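Local coordinates for histidinol-phosphatase (Listeria monocytogenes serotype 4b str. H7858, PDB 6NLR), which probably hydrolyses L-histidinol phosphate to L-histidinol and phosphate in histidine biosynthesis, using a trinuclear metal centre of the PHP family, at residues A[74-79]-A[88-93]; A[111-116]-A[172-177]; A[140-145]-A[190-195]. One frame throughout, in Å; residues are numbered along the deposited sequence.

Strand 87-95 ties two of the three contacts to the active site: in contact 1 its residue Glu-93 bridges a manganese and the cobalt, while the same strand bonds to the loop of contact 2. Contacts 1 and 2 have centres about 13 Å apart and touch directly. His-89 ND1 and Asp-116 OD2 are 2.8 Å apart, a probable hydrogen bond, and Ile-90 O lies 2.9 Å from Asp-116 N, a probable backbone bond just where the chain enters strand 117-127, the parallel neighbour of strand 87-95. Contact 3 lies across the chain's centre, about 35 Å from contact 1 and 34 Å from contact 2, centre to centre. Its Tyr-141 side chain is about 13 Å from a manganese.

Contact 1 (A[74-79]-A[88-93]); sequences KMNHIK and IHIGFE. With MN (manganese (II) ion), chain E; CO (cobalt (II) ion), chain F.
In the helix-to-strand packing that covers the sheet of this PHP domain, Met-75, Asn-76, Ile-78 and Lys-79 of helix 68-81 rest on Ile-88 and Ile-90 of strand 87-95. The segment axes run almost antiparallel, at 169°, and approach to 8.6 Å. Ile-90 points its CB toward the helix, and its CD1 lies 3.7 Å from Met-75 CB, also touching the Met-75 carbonyl. Beyond CB the methionine, present as selenomethionine, bends away toward Val-20 and Phe-11, as an unbranched chain readily can. Two residues earlier in the strand, Ile-88 sends CD1 to Ile-78 CG2 at 4.0 Å. Beta-branched isoleucine suits a strand and fills this buried layer.

Helix, short connection and strand form part of an alpha/beta unit of the TIM-barrel-like PHP fold, and Lys-79 closes its outer end. With CG anti to the backbone N (chi1 168°) and the chain extended, its methylenes run past Ile-88 O, while NZ hydrogen-bonds beyond the two segments and makes a long, weak ion pair with Asp-116. Water 1 joins the backbones, donating to Lys-79 O at 2.7 Å and accepting from Ile-88 N at 2.9 Å. At the opposite end of the strand segment, two carboxylate oxygens let the extended Glu-93 bridge two metals: OE1 binds cobalt at 2.2 Å, OE2 manganese at 2.1 Å. His-6, His-8 and Asp-258 also bind the cobalt, His-123 and His-181 the manganese.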
loop_
_atom_site.group_PDB
_atom_site.type_symbol
_atom_site.label_atom_id
_atom_site.label_comp_id
_atom_site.label_asym_id
_atom_site.label_seq_id
_atom_site.Cartn_x
_atom_site.Cartn_y
_atom_site.Cartn_z
ATOM N N LYS A 74 10.405 18.989 4.212
ATOM C CA LYS A 74 10.031 18.589 5.597
ATOM C C LYS A 74 10.659 17.230 5.919
ATOM O O LYS A 74 11.248 17.072 6.980
ATOM C CB LYS A 74 8.515 18.573 5.774
ATOM C CG LYS A 74 8.018 18.066 7.127
ATOM C CD LYS A 74 8.493 18.909 8.292
ATOM C CE LYS A 74 8.043 18.355 9.625
ATOM N NZ LYS A 74 6.567 18.389 9.736
HETATM N N MSE A 75 10.528 16.244 5.019
HETATM C CA MSE A 75 10.987 14.900 5.352
HETATM C C MSE A 75 12.518 14.854 5.455
HETATM O O MSE A 75 13.043 14.114 6.274
HETATM C CB MSE A 75 10.495 13.863 4.336
HETATM C CG MSE A 75 8.981 13.688 4.261
HETATM SE SE MSE A 75 8.065 13.939 5.994
HETATM C CE MSE A 75 6.544 15.126 5.608
ATOM N N ASN A 76 13.225 15.578 4.583
ATOM C CA ASN A 76 14.676 15.640 4.620
ATOM C C ASN A 76 15.113 16.283 5.937
ATOM O O ASN A 76 16.106 15.837 6.527
ATOM C CB ASN A 76 15.274 16.375 3.405
ATOM C CG ASN A 76 15.431 15.434 2.213
ATOM O OD1 ASN A 76 14.754 15.560 1.180
ATOM N ND2 ASN A 76 16.265 14.426 2.374
ATOM N N HIS A 77 14.385 17.281 6.418
ATOM C CA HIS A 77 14.677 17.924 7.732
ATOM C C HIS A 77 14.561 16.867 8.851
ATOM O O HIS A 77 15.450 16.779 9.716
ATOM C CB HIS A 77 13.734 19.116 7.937
ATOM C CG HIS A 77 13.680 19.614 9.340
ATOM N ND1 HIS A 77 14.735 20.254 9.910
ATOM C CD2 HIS A 77 12.696 19.578 10.274
ATOM C CE1 HIS A 77 14.438 20.560 11.156
ATOM N NE2 HIS A 77 13.186 20.165 11.409
ATOM N N ILE A 78 13.480 16.085 8.841
ATOM C CA ILE A 78 13.196 15.084 9.914
ATOM C C ILE A 78 14.242 13.966 9.848
ATOM O O ILE A 78 14.731 13.554 10.885
ATOM C CB ILE A 78 11.757 14.560 9.781
ATOM C CG1 ILE A 78 10.747 15.673 10.045
ATOM C CG2 ILE A 78 11.536 13.372 10.691
ATOM C CD1 ILE A 78 10.882 16.298 11.400
ATOM N N LYS A 79 14.611 13.550 8.645
ATOM C CA LYS A 79 15.621 12.483 8.422
ATOM C C LYS A 79 16.947 12.884 9.077
ATOM O O LYS A 79 17.526 12.050 9.808
ATOM C CB LYS A 79 15.810 12.239 6.925
ATOM C CG LYS A 79 17.030 11.379 6.604
ATOM C CD LYS A 79 17.168 10.997 5.170
ATOM C CE LYS A 79 18.276 9.984 5.022
ATOM N NZ LYS A 79 18.301 9.454 3.649
ATOM N N ILE A 88 16.007 7.016 8.592
ATOM C CA ILE A 88 14.746 7.403 7.896
ATOM C C ILE A 88 14.966 7.353 6.386
ATOM O O ILE A 88 15.925 7.952 5.912
ATOM C CB ILE A 88 14.251 8.764 8.405
ATOM C CG1 ILE A 88 13.868 8.633 9.886
ATOM C CG2 ILE A 88 13.111 9.280 7.542
ATOM C CD1 ILE A 88 13.471 9.907 10.562
ATOM N N HIS A 89 14.105 6.635 5.682
ATOM C CA HIS A 89 14.053 6.628 4.203
ATOM C C HIS A 89 12.865 7.493 3.775
ATOM O O HIS A 89 11.881 7.597 4.538
ATOM C CB HIS A 89 13.971 5.204 3.645
ATOM C CG HIS A 89 15.054 4.288 4.099
ATOM N ND1 HIS A 89 16.364 4.486 3.776
ATOM C CD2 HIS A 89 15.010 3.150 4.846
ATOM C CE1 HIS A 89 17.102 3.514 4.299
ATOM N NE2 HIS A 89 16.280 2.676 4.972
ATOM N N ILE A 90 12.984 8.125 2.614
ATOM C CA ILE A 90 11.947 9.017 2.046
ATOM C C ILE A 90 11.579 8.490 0.668
ATOM O O ILE A 90 12.450 8.265 -0.154
ATOM C CB ILE A 90 12.449 10.465 1.992
ATOM C CG1 ILE A 90 12.955 10.929 3.363
ATOM C CG2 ILE A 90 11.351 11.359 1.444
ATOM C CD1 ILE A 90 13.653 12.264 3.349
ATOM N N GLY A 91 10.296 8.331 0.418
ATOM C CA GLY A 91 9.804 7.972 -0.918
ATOM C C GLY A 91 8.309 8.111 -0.982
ATOM O O GLY A 91 7.743 8.977 -0.277
ATOM N N PHE A 92 7.690 7.314 -1.836
ATOM C CA PHE A 92 6.235 7.363 -2.069
ATOM C C PHE A 92 5.636 5.974 -1.978
ATOM O O PHE A 92 6.305 4.969 -2.333
ATOM C CB PHE A 92 5.958 7.932 -3.462
ATOM C CG PHE A 92 6.455 9.339 -3.635
ATOM C CD1 PHE A 92 5.769 10.406 -3.064
ATOM C CD2 PHE A 92 7.627 9.587 -4.329
ATOM C CE1 PHE A 92 6.237 11.706 -3.196
ATOM C CE2 PHE A 92 8.070 10.891 -4.494
ATOM C CZ PHE A 92 7.374 11.941 -3.932
ATOM N N GLU A 93 4.380 5.942 -1.543
ATOM C CA GLU A 93 3.424 4.884 -1.901
ATOM C C GLU A 93 2.867 5.303 -3.260
ATOM O O GLU A 93 2.058 6.266 -3.326
ATOM C CB GLU A 93 2.330 4.694 -0.864
ATOM C CG GLU A 93 1.508 3.446 -1.159
ATOM C CD GLU A 93 0.385 3.164 -0.184
ATOM O OE1 GLU A 93 0.214 3.974 0.748
ATOM O OE2 GLU A 93 -0.303 2.128 -0.361
HETATM MN MN MN E . -2.232 1.734 0.308
HETATM CO CO CO F . -0.243 3.390 2.781
HETATM O O HOH W 1 17.403 9.343 9.664
HETATM O O HOH W 2 -4.275 1.005 1.139
HETATM O O HOH W 3 -1.486 1.770 1.945
#

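Contact 2 (A[111-116]-A[172-177]); sequences YGPQTD and GLFKPR
Phe-174 lays one face of its ring against the backbone of Gly-112 and the ring of Pro-113. Pro-113 CD stands 4.1 Å from the Phe-174 ring centroid, 12° off the ring normal, a CH-pi contact over the face. Proline suits this place because its CD hydrogens are polarised by the adjoining nitrogen. Nearer the root of the phenylalanine, Phe-174 CD1 comes within 3.6 Å of Gly-112 C; glycine fits here, since a CB would run into the ring. Chi1 of -60° sets the phenyl group beside its own backbone N, and Leu-173 CB covers the opposite face near the rim.

A second shell fixes the two backbones. Gly-112 O accepts from both Thr-115 N and, at 2.7 Å, Thr-115 OG1, which secures the 3-10 turn at 112-114. Threonine suits this role: besides donating, its OG1 accepts from water 4 at 3.0 Å, and the water donates also to Phe-174 O at 3.2 Å. The type I turn from Gly-172 to Lys-175 presents the phenylalanine.

The contact joins two loops: one leads from helix 101-111 into strand 117-127, the other from helix 152-168 into strand 178-179, with Pro-176 resting on Leu-120 and Val-94 of the neighbouring strands.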
loop_
_atom_site.group_PDB
_atom_site.type_symbol
_atom_site.label_atom_id
_atom_site.label_comp_id
_atom_site.label_asym_id
_atom_site.label_seq_id
_atom_site.Cartn_x
_atom_site.Cartn_y
_atom_site.Cartn_z
ATOM N N TYR A 111 11.057 12.267 -10.062
ATOM C CA TYR A 111 11.197 12.424 -8.590
ATOM C C TYR A 111 11.947 11.243 -7.958
ATOM O O TYR A 111 12.453 11.396 -6.831
ATOM C CB TYR A 111 9.822 12.632 -7.957
ATOM C CG TYR A 111 9.188 13.923 -8.407
ATOM C CD1 TYR A 111 9.606 15.142 -7.897
ATOM C CD2 TYR A 111 8.218 13.924 -9.391
ATOM C CE1 TYR A 111 9.060 16.334 -8.341
ATOM C CE2 TYR A 111 7.666 15.106 -9.850
ATOM C CZ TYR A 111 8.079 16.311 -9.316
ATOM O OH TYR A 111 7.505 17.457 -9.784
ATOM N N GLY A 112 12.070 10.125 -8.670
ATOM C CA GLY A 112 12.766 8.927 -8.174
ATOM C C GLY A 112 14.134 9.245 -7.574
ATOM O O GLY A 112 14.468 8.705 -6.534
ATOM N N PRO A 113 14.976 10.091 -8.207
ATOM C CA PRO A 113 16.300 10.406 -7.672
ATOM C C PRO A 113 16.276 11.045 -6.276
ATOM O O PRO A 113 17.293 11.022 -5.639
ATOM C CB PRO A 113 16.887 11.384 -8.718
ATOM C CG PRO A 113 16.195 10.979 -9.995
ATOM C CD PRO A 113 14.773 10.699 -9.528
ATOM N N GLN A 114 15.145 11.607 -5.831
ATOM C CA GLN A 114 15.040 12.256 -4.492
ATOM C C GLN A 114 14.606 11.241 -3.424
ATOM O O GLN A 114 14.410 11.656 -2.283
ATOM C CB GLN A 114 14.066 13.432 -4.563
ATOM C CG GLN A 114 14.657 14.645 -5.282
ATOM C CD GLN A 114 13.625 15.738 -5.365
ATOM O OE1 GLN A 114 13.403 16.465 -4.395
ATOM N NE2 GLN A 114 12.965 15.826 -6.510
ATOM N N THR A 115 14.465 9.962 -3.777
ATOM C CA THR A 115 13.869 8.923 -2.899
ATOM C C THR A 115 14.895 7.827 -2.632
ATOM O O THR A 115 15.804 7.684 -3.419
ATOM C CB THR A 115 12.607 8.314 -3.516
ATOM O OG1 THR A 115 12.977 7.527 -4.649
ATOM C CG2 THR A 115 11.610 9.371 -3.925
ATOM N N ASP A 116 14.619 7.036 -1.611
ATOM C CA ASP A 116 15.486 6.052 -0.939
ATOM C C ASP A 116 14.701 4.761 -0.657
ATOM O O ASP A 116 15.280 3.809 -0.158
ATOM C CB ASP A 116 15.803 6.692 0.410
ATOM C CG ASP A 116 17.051 6.181 1.054
ATOM O OD1 ASP A 116 17.699 5.345 0.412
ATOM O OD2 ASP A 116 17.357 6.631 2.187
ATOM N N GLY A 172 10.283 1.990 -15.209
ATOM C CA GLY A 172 11.648 2.543 -15.265
ATOM C C GLY A 172 12.486 2.140 -14.047
ATOM O O GLY A 172 12.025 1.320 -13.234
ATOM N N LEU A 173 13.655 2.748 -13.911
ATOM C CA LEU A 173 14.696 2.378 -12.927
ATOM C C LEU A 173 14.186 2.610 -11.506
ATOM O O LEU A 173 14.619 1.868 -10.612
ATOM C CB LEU A 173 15.926 3.244 -13.213
ATOM C CG LEU A 173 17.096 3.087 -12.251
ATOM C CD1 LEU A 173 17.538 1.623 -12.125
ATOM C CD2 LEU A 173 18.241 3.958 -12.721
ATOM N N PHE A 174 13.328 3.611 -11.289
ATOM C CA PHE A 174 12.908 4.058 -9.935
ATOM C C PHE A 174 11.583 3.402 -9.510
ATOM O O PHE A 174 11.059 3.780 -8.472
ATOM C CB PHE A 174 12.867 5.585 -9.889
ATOM C CG PHE A 174 14.208 6.204 -10.186
ATOM C CD1 PHE A 174 15.213 6.226 -9.226
ATOM C CD2 PHE A 174 14.481 6.753 -11.438
ATOM C CE1 PHE A 174 16.448 6.795 -9.512
ATOM C CE2 PHE A 174 15.714 7.325 -11.715
ATOM C CZ PHE A 174 16.699 7.333 -10.755
ATOM N N LYS A 175 11.071 2.421 -10.267
ATOM C CA LYS A 175 9.909 1.606 -9.831
ATOM C C LYS A 175 10.213 1.035 -8.449
ATOM O O LYS A 175 11.272 0.463 -8.215
ATOM C CB LYS A 175 9.618 0.469 -10.808
ATOM C CG LYS A 175 8.381 -0.342 -10.477
ATOM C CD LYS A 175 8.263 -1.539 -11.344
ATOM C CE LYS A 175 7.063 -2.393 -10.974
ATOM N NZ LYS A 175 7.005 -3.614 -11.817
ATOM N N PRO A 176 9.305 1.188 -7.475
ATOM C CA PRO A 176 9.439 0.487 -6.205
ATOM C C PRO A 176 9.569 -1.022 -6.426
ATOM O O PRO A 176 9.012 -1.537 -7.387
ATOM C CB PRO A 176 8.118 0.778 -5.491
ATOM C CG PRO A 176 7.698 2.104 -6.076
ATOM C CD PRO A 176 8.122 2.054 -7.534
ATOM N N ARG A 177 10.270 -1.700 -5.519
ATOM C CA ARG A 177 10.446 -3.166 -5.565
ATOM C C ARG A 177 9.669 -3.834 -4.434
ATOM O O ARG A 177 9.802 -5.072 -4.288
ATOM C CB ARG A 177 11.938 -3.453 -5.528
ATOM C CG ARG A 177 12.611 -2.910 -6.780
ATOM C CD ARG A 177 13.990 -3.423 -6.929
ATOM N NE ARG A 177 14.636 -2.837 -8.097
ATOM C CZ ARG A 177 15.952 -2.795 -8.254
ATOM N NH1 ARG A 177 16.718 -3.307 -7.301
ATOM N NH2 ARG A 177 16.486 -2.256 -9.341
HETATM O O HOH W 4 10.883 5.776 -5.928
#

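Contact 3 (A[140-145]-A[190-195]); sequences DYNEGI and QFFGED
Phe-192 is the centre of this contact, its ring reaching Tyr-141 and Asn-142 of helix 138-149. Phe-192 CE1 lies 3.9 Å from Tyr-141 CD2, close to the plane of the tyrosine ring and at its edge. The two side chains cross at about a right angle. Tyr-141 holds CG anti to its backbone N (chi1 -173°), a setting that swings the ring off the helix to meet the phenylalanine. Phenylalanine suits the meeting point: a rigid, wholly apolar ring can span the gap between backbones whose nearest CA atoms, those of Asn-142 and Phe-192, are 8.5 Å apart.

Contacts between polar and aromatic groups come next. Asn-142 OD1 approaches the edge of the Phe-192 ring, 3.4 Å from CE2, where the partly positive ring hydrogens would suit a carbonyl oxygen. The amide plane is turned 66° from that of the ring, and the aliphatic CB of Asn-142 adds a touch at 3.9 Å to Phe-192 CZ. Asparagine thus offers both a short apolar stem and an oxygen for the ring's edge.

Phe-191 contributes a looser apolar contact, its CE2 4.3 Å from Asn-142 CB. Within its own segment it also supports Phe-192, placing CD2 over one face of that ring, offset toward the rim.

Backbone bonds shape both sides. Ile-145 N bonds to Tyr-141 O at 3.0 Å in the helix, whereas Gly-193 N returns to Gln-190 O as the 3-10 turn ends; Gly-193 then takes a positive phi of 67°, a conformation readily accessible to glycine.

The contact fastens the loop between strand 178-179 and helix 201-217 onto helix 138-149, with Phe-152 and Ala-155 of helix 152-168 packing beside Phe-192 and Tyr-141 respectively.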
loop_
_atom_site.group_PDB
_atom_site.type_symbol
_atom_site.label_atom_id
_atom_site.label_comp_id
_atom_site.label_asym_id
_atom_site.label_seq_id
_atom_site.Cartn_x
_atom_site.Cartn_y
_atom_site.Cartn_z
ATOM N N ASP A 140 -19.135 1.592 -0.917
ATOM C CA ASP A 140 -18.568 2.102 -2.180
ATOM C C ASP A 140 -17.904 0.939 -2.919
ATOM O O ASP A 140 -18.049 0.861 -4.166
ATOM C CB ASP A 140 -17.622 3.266 -1.916
ATOM C CG ASP A 140 -17.046 3.827 -3.190
ATOM O OD1 ASP A 140 -17.800 4.563 -3.899
ATOM O OD2 ASP A 140 -15.876 3.510 -3.472
ATOM N N TYR A 141 -17.254 0.030 -2.182
ATOM C CA TYR A 141 -16.591 -1.167 -2.768
ATOM C C TYR A 141 -17.650 -2.110 -3.344
ATOM O O TYR A 141 -17.438 -2.659 -4.444
ATOM C CB TYR A 141 -15.731 -1.912 -1.740
ATOM C CG TYR A 141 -14.900 -3.044 -2.290
ATOM C CD1 TYR A 141 -13.941 -2.820 -3.258
ATOM C CD2 TYR A 141 -15.053 -4.343 -1.837
ATOM C CE1 TYR A 141 -13.155 -3.851 -3.759
ATOM C CE2 TYR A 141 -14.274 -5.391 -2.315
ATOM C CZ TYR A 141 -13.323 -5.140 -3.285
ATOM O OH TYR A 141 -12.570 -6.155 -3.796
ATOM N N ASN A 142 -18.744 -2.306 -2.609
ATOM C CA ASN A 142 -19.899 -3.120 -3.059
ATOM C C ASN A 142 -20.414 -2.564 -4.394
ATOM O O ASN A 142 -20.523 -3.336 -5.357
ATOM C CB ASN A 142 -21.034 -3.131 -2.032
ATOM C CG ASN A 142 -22.117 -4.107 -2.431
ATOM O OD1 ASN A 142 -21.833 -5.144 -3.021
ATOM N ND2 ASN A 142 -23.345 -3.789 -2.118
ATOM N N GLU A 143 -20.753 -1.270 -4.424
ATOM C CA GLU A 143 -21.474 -0.652 -5.566
ATOM C C GLU A 143 -20.520 -0.505 -6.750
ATOM O O GLU A 143 -20.960 -0.711 -7.863
ATOM C CB GLU A 143 -22.086 0.684 -5.156
ATOM C CG GLU A 143 -23.323 0.479 -4.309
ATOM C CD GLU A 143 -23.753 1.668 -3.469
ATOM O OE1 GLU A 143 -23.375 2.815 -3.821
ATOM O OE2 GLU A 143 -24.497 1.444 -2.484
ATOM N N GLY A 144 -19.261 -0.181 -6.498
ATOM C CA GLY A 144 -18.309 0.159 -7.558
ATOM C C GLY A 144 -17.658 -1.060 -8.178
ATOM O O GLY A 144 -17.403 -1.037 -9.395
ATOM N N ILE A 145 -17.317 -2.050 -7.357
ATOM C CA ILE A 145 -16.389 -3.149 -7.767
ATOM C C ILE A 145 -17.069 -4.512 -7.614
ATOM O O ILE A 145 -17.140 -5.244 -8.621
ATOM C CB ILE A 145 -15.055 -3.030 -7.036
ATOM C CG1 ILE A 145 -14.272 -1.852 -7.604
ATOM C CG2 ILE A 145 -14.258 -4.340 -7.096
ATOM C CD1 ILE A 145 -13.062 -1.417 -6.785
ATOM N N GLN A 190 -15.805 -8.717 5.897
ATOM C CA GLN A 190 -16.890 -9.169 6.807
ATOM C C GLN A 190 -18.210 -8.541 6.340
ATOM O O GLN A 190 -19.251 -9.128 6.622
ATOM C CB GLN A 190 -16.496 -8.892 8.261
ATOM C CG GLN A 190 -15.179 -9.575 8.700
ATOM C CD GLN A 190 -15.103 -11.100 8.885
ATOM O OE1 GLN A 190 -16.046 -11.888 8.658
ATOM N NE2 GLN A 190 -13.927 -11.552 9.319
ATOM N N PHE A 191 -18.171 -7.433 5.593
ATOM C CA PHE A 191 -19.384 -6.793 5.012
ATOM C C PHE A 191 -20.033 -7.772 4.025
ATOM O O PHE A 191 -21.255 -7.739 3.854
ATOM C CB PHE A 191 -19.064 -5.472 4.317
ATOM C CG PHE A 191 -20.279 -4.687 3.866
ATOM C CD1 PHE A 191 -20.997 -3.910 4.764
ATOM C CD2 PHE A 191 -20.668 -4.682 2.528
ATOM C CE1 PHE A 191 -22.099 -3.182 4.332
ATOM C CE2 PHE A 191 -21.783 -3.969 2.105
ATOM C CZ PHE A 191 -22.487 -3.209 3.007
ATOM N N PHE A 192 -19.241 -8.661 3.436
ATOM C CA PHE A 192 -19.723 -9.634 2.428
ATOM C C PHE A 192 -19.806 -11.041 3.015
ATOM O O PHE A 192 -20.078 -11.950 2.223
ATOM C CB PHE A 192 -18.797 -9.600 1.206
ATOM C CG PHE A 192 -18.682 -8.236 0.587
ATOM C CD1 PHE A 192 -17.721 -7.337 1.020
ATOM C CD2 PHE A 192 -19.595 -7.831 -0.379
ATOM C CE1 PHE A 192 -17.653 -6.062 0.471
ATOM C CE2 PHE A 192 -19.538 -6.554 -0.897
ATOM C CZ PHE A 192 -18.561 -5.678 -0.492
ATOM N N GLY A 193 -19.592 -11.204 4.335
ATOM C CA GLY A 193 -19.658 -12.524 4.984
ATOM C C GLY A 193 -18.525 -13.411 4.493
ATOM O O GLY A 193 -18.707 -14.641 4.399
ATOM N N GLU A 194 -17.383 -12.792 4.208
ATOM C CA GLU A 194 -16.168 -13.449 3.694
ATOM C C GLU A 194 -15.067 -13.294 4.736
ATOM O O GLU A 194 -15.122 -12.343 5.566
ATOM C CB GLU A 194 -15.717 -12.784 2.394
ATOM C CG GLU A 194 -16.661 -13.021 1.234
ATOM C CD GLU A 194 -16.631 -14.417 0.641
ATOM O OE1 GLU A 194 -15.799 -15.258 1.090
ATOM O OE2 GLU A 194 -17.489 -14.683 -0.219
ATOM N N ASP A 195 -14.102 -14.217 4.695
ATOM C CA ASP A 195 -12.879 -14.207 5.533
ATOM C C ASP A 195 -11.809 -15.003 4.762
ATOM O O ASP A 195 -12.073 -15.468 3.622
ATOM C CB ASP A 195 -13.204 -14.690 6.954
ATOM C CG ASP A 195 -13.736 -16.105 7.027
ATOM O OD1 ASP A 195 -13.169 -16.960 6.289
ATOM O OD2 ASP A 195 -14.717 -16.356 7.794
#